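Local coordinates for FMN-dependent nitronate monooxygenase (Shewanella oneidensis, PDB 5LSM), which probably oxidises propionate 3-nitronate with molecular oxygen, using bound FMN, in a detoxifying reaction, at residues Glu54-Arg59 with Ala122-Glu127. Sequence-based numbering, arbitrary orientation.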
ATOM      1  N   GLU A  54       2.386   0.249  35.555  1.00 42.53           N
ATOM      2  CA  GLU A  54       2.717  -0.653  34.481  1.00 44.72           C
ATOM      3  C   GLU A  54       4.228  -0.676  34.234  1.00 42.79           C
ATOM      4  O   GLU A  54       4.793  -1.731  33.961  1.00 44.45           O
ATOM      5  CB  GLU A  54       1.936  -0.294  33.223  1.00 40.31           C
ATOM      6  CG  GLU A  54       1.636  -1.499  32.362  1.00 49.47           C
ATOM      7  CD  GLU A  54       0.203  -1.957  32.431  1.00 46.87           C
ATOM      8  OE1 GLU A  54      -0.009  -3.129  32.774  1.00 53.45           O
ATOM      9  OE2 GLU A  54      -0.699  -1.188  32.037  1.00 57.01           O
ATOM     10  N   LEU A  55       4.894   0.449  34.473  1.00 39.41           N
ATOM     11  CA  LEU A  55       6.352   0.507  34.353  1.00 39.52           C
ATOM     12  C   LEU A  55       7.016  -0.198  35.511  1.00 42.53           C
ATOM     13  O   LEU A  55       8.088  -0.783  35.342  1.00 37.96           O
ATOM     14  CB  LEU A  55       6.859   1.959  34.271  1.00 38.85           C
ATOM     15  CG  LEU A  55       6.786   2.587  32.873  1.00 41.32           C
ATOM     16  CD1 LEU A  55       6.786   4.100  32.960  1.00 44.36           C
ATOM     17  CD2 LEU A  55       7.931   2.098  31.993  1.00 40.72           C
ATOM     18  N   THR A  56       6.416  -0.089  36.699  1.00 36.12           N
ATOM     19  CA  THR A  56       6.925  -0.798  37.861  1.00 36.13           C
ATOM     20  C   THR A  56       6.798  -2.324  37.637  1.00 34.13           C
ATOM     21  O   THR A  56       7.769  -3.072  37.815  1.00 30.45           O
ATOM     22  CB  THR A  56       6.223  -0.324  39.169  1.00 39.13           C
ATOM     23  OG1 THR A  56       6.664   1.003  39.488  1.00 41.47           O
ATOM     24  CG2 THR A  56       6.559  -1.228  40.349  1.00 36.59           C
ATOM     25  N   ALA A  57       5.649  -2.760  37.126  1.00 34.64           N
ATOM     26  CA  ALA A  57       5.462  -4.164  36.757  1.00 36.21           C
ATOM     27  C   ALA A  57       6.472  -4.647  35.703  1.00 35.49           C
ATOM     28  O   ALA A  57       6.963  -5.771  35.788  1.00 38.86           O
ATOM     29  CB  ALA A  57       4.043  -4.414  36.282  1.00 34.86           C
ATOM     30  N   ILE A  58       6.813  -3.808  34.734  1.00 35.27           N
ATOM     31  CA  ILE A  58       7.831  -4.200  33.756  1.00 33.95           C
ATOM     32  C   ILE A  58       9.198  -4.378  34.418  1.00 37.64           C
ATOM     33  O   ILE A  58       9.870  -5.392  34.203  1.00 44.66           O
ATOM     34  CB  ILE A  58       7.923  -3.203  32.585  1.00 31.28           C
ATOM     35  CG1 ILE A  58       6.691  -3.354  31.681  1.00 33.46           C
ATOM     36  CG2 ILE A  58       9.196  -3.431  31.773  1.00 30.70           C
ATOM     37  CD1 ILE A  58       6.392  -2.128  30.830  1.00 32.92           C
ATOM     38  N   ARG A  59       9.562  -3.455  35.304  1.00 38.86           N
ATOM     39  CA  ARG A  59      10.924  -3.418  35.833  1.00 40.24           C
ATOM     40  C   ARG A  59      11.213  -4.515  36.850  1.00 38.29           C
ATOM     41  O   ARG A  59      12.366  -4.848  37.093  1.00 34.02           O
ATOM     42  CB  ARG A  59      11.255  -2.042  36.417  1.00 36.90           C
ATOM     43  CG  ARG A  59      11.484  -0.967  35.361  1.00 39.49           C
ATOM     44  CD  ARG A  59      12.571  -1.323  34.340  1.00 38.14           C
ATOM     45  NE  ARG A  59      13.202  -0.111  33.796  1.00 48.12           N
ATOM     46  CZ  ARG A  59      13.745   0.001  32.581  1.00 49.15           C
ATOM     47  NH1 ARG A  59      13.790  -1.040  31.757  1.00 51.19           N
ATOM     48  NH2 ARG A  59      14.282   1.157  32.203  1.00 46.26           N
ATOM     49  N   ALA A 122      10.761   9.913  34.276  1.00 43.94           N
ATOM     50  CA  ALA A 122      12.101  10.275  34.721  1.00 45.67           C
ATOM     51  C   ALA A 122      12.604   9.293  35.775  1.00 45.38           C
ATOM     52  O   ALA A 122      13.793   9.047  35.858  1.00 46.46           O
ATOM     53  CB  ALA A 122      12.106  11.687  35.269  1.00 43.52           C
ATOM     54  N   LYS A 123      11.691   8.746  36.581  1.00 51.26           N
ATOM     55  CA  LYS A 123      12.044   7.742  37.599  1.00 50.54           C
ATOM     56  C   LYS A 123      12.565   6.438  36.978  1.00 52.55           C
ATOM     57  O   LYS A 123      13.478   5.818  37.512  1.00 56.19           O
ATOM     58  CB  LYS A 123      10.838   7.445  38.505  1.00 52.04           C
ATOM     59  N   PHE A 124      12.015   6.050  35.828  1.00 53.45           N
ATOM     60  CA  PHE A 124      12.333   4.753  35.220  1.00 45.68           C
ATOM     61  C   PHE A 124      13.411   4.819  34.142  1.00 42.70           C
ATOM     62  O   PHE A 124      14.157   3.861  33.970  1.00 54.01           O
ATOM     63  CB  PHE A 124      11.061   4.097  34.666  1.00 41.60           C
ATOM     64  CG  PHE A 124      10.056   3.764  35.725  1.00 41.55           C
ATOM     65  CD1 PHE A 124      10.224   2.644  36.529  1.00 41.95           C
ATOM     66  CD2 PHE A 124       9.022   4.636  36.010  1.00 42.28           C
ATOM     67  CE1 PHE A 124       9.349   2.378  37.565  1.00 38.07           C
ATOM     68  CE2 PHE A 124       8.116   4.353  37.018  1.00 40.78           C
ATOM     69  CZ  PHE A 124       8.285   3.228  37.803  1.00 38.40           C
ATOM     70  N   LYS A 125      13.478   5.928  33.407  1.00 44.60           N
ATOM     71  CA  LYS A 125      14.519   6.146  32.372  1.00 43.48           C
ATOM     72  C   LYS A 125      14.558   5.073  31.285  1.00 42.25           C
ATOM     73  O   LYS A 125      15.512   4.306  31.202  1.00 34.27           O
ATOM     74  CB  LYS A 125      15.897   6.295  33.004  1.00 42.74           C
ATOM     75  CG  LYS A 125      16.065   7.605  33.758  1.00 45.75           C
ATOM     76  CD  LYS A 125      17.528   7.973  33.903  1.00 51.98           C
ATOM     77  CE  LYS A 125      18.311   6.874  34.607  1.00 56.42           C
ATOM     78  NZ  LYS A 125      19.547   7.426  35.224  1.00 59.64           N
ATOM     79  N   PRO A 126      13.522   5.048  30.427  1.00 45.95           N
ATOM     80  CA  PRO A 126      13.341   4.058  29.371  1.00 43.14           C
ATOM     81  C   PRO A 126      14.451   4.075  28.350  1.00 36.07           C
ATOM     82  O   PRO A 126      14.852   5.126  27.900  1.00 41.16           O
ATOM     83  CB  PRO A 126      12.037   4.491  28.705  1.00 47.31           C
ATOM     84  CG  PRO A 126      11.299   5.216  29.761  1.00 54.02           C
ATOM     85  CD  PRO A 126      12.351   5.934  30.545  1.00 51.35           C
ATOM     86  N   GLU A 127      14.841   2.901  27.898  1.00 32.45           N
ATOM     87  CA  GLU A 127      15.880   2.782  26.898  1.00 32.07           C
ATOM     88  C   GLU A 127      15.424   3.443  25.606  1.00 28.47           C
ATOM     89  O   GLU A 127      16.176   4.176  24.958  1.00 22.30           O
ATOM     90  CB  GLU A 127      16.234   1.309  26.684  1.00 35.51           C
ATOM     91  CG  GLU A 127      16.939   0.663  27.888  1.00 39.32           C
ATOM     92  CD  GLU A 127      16.031   0.497  29.116  1.00 48.37           C
ATOM     93  OE1 GLU A 127      14.785   0.406  28.962  1.00 46.85           O
ATOM     94  OE2 GLU A 127      16.559   0.447  30.245  1.00 61.63           O
TER
HETATM   95  O   HOH W   1      13.858   1.514  35.821  1.00 39.21           O
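Leu55 and Arg59, one helical turn apart on helix 48-59, join the end of helix 115-124 and the loop after it in a mixed contact: aliphatic packing over one face of Phe124 gives way to a salt bridge with Glu127. Leu55 suits the ring face with a branched apolar side chain: its CB lies 3.7 Å from the centroid of the Phe124 ring, 7° off the ring normal, in a CH-pi contact. Leu55 CD1 extends the apolar contact to Phe124 CD2 at 3.8 Å. Thr56 suits the more exposed border, its OG1 at the ring edge while bonded to Glu52 O. In this TIM-barrel fold both helices belong to the outer layer, and Leu55 and Pro126 both rest on Val68 of strand 66-71. Lys125, with positive phi, turns the chain out of helical geometry. Arg59, long and rich in N-H groups, can serve both a carbonyl and a carboxylate. Its NH2 reaches Phe124 O at 3.2 Å, nearly straight and in the guanidinium plane, though above the carbonyl plane; a water bridges Arg59 NE to the same oxygen. A bend at chi2 (-56°) carries the arginine past the ring to Glu127, whose OE2 accepts from Arg59 NH2 at 3.1 Å on the syn side, the two flat groups steeply inclined. A leucine in place of Arg59 would probably leave the Glu127 carboxylate without this countercharge. Glu127 OE1, weakly bonded to Arg59, also accepts from Ile66 N.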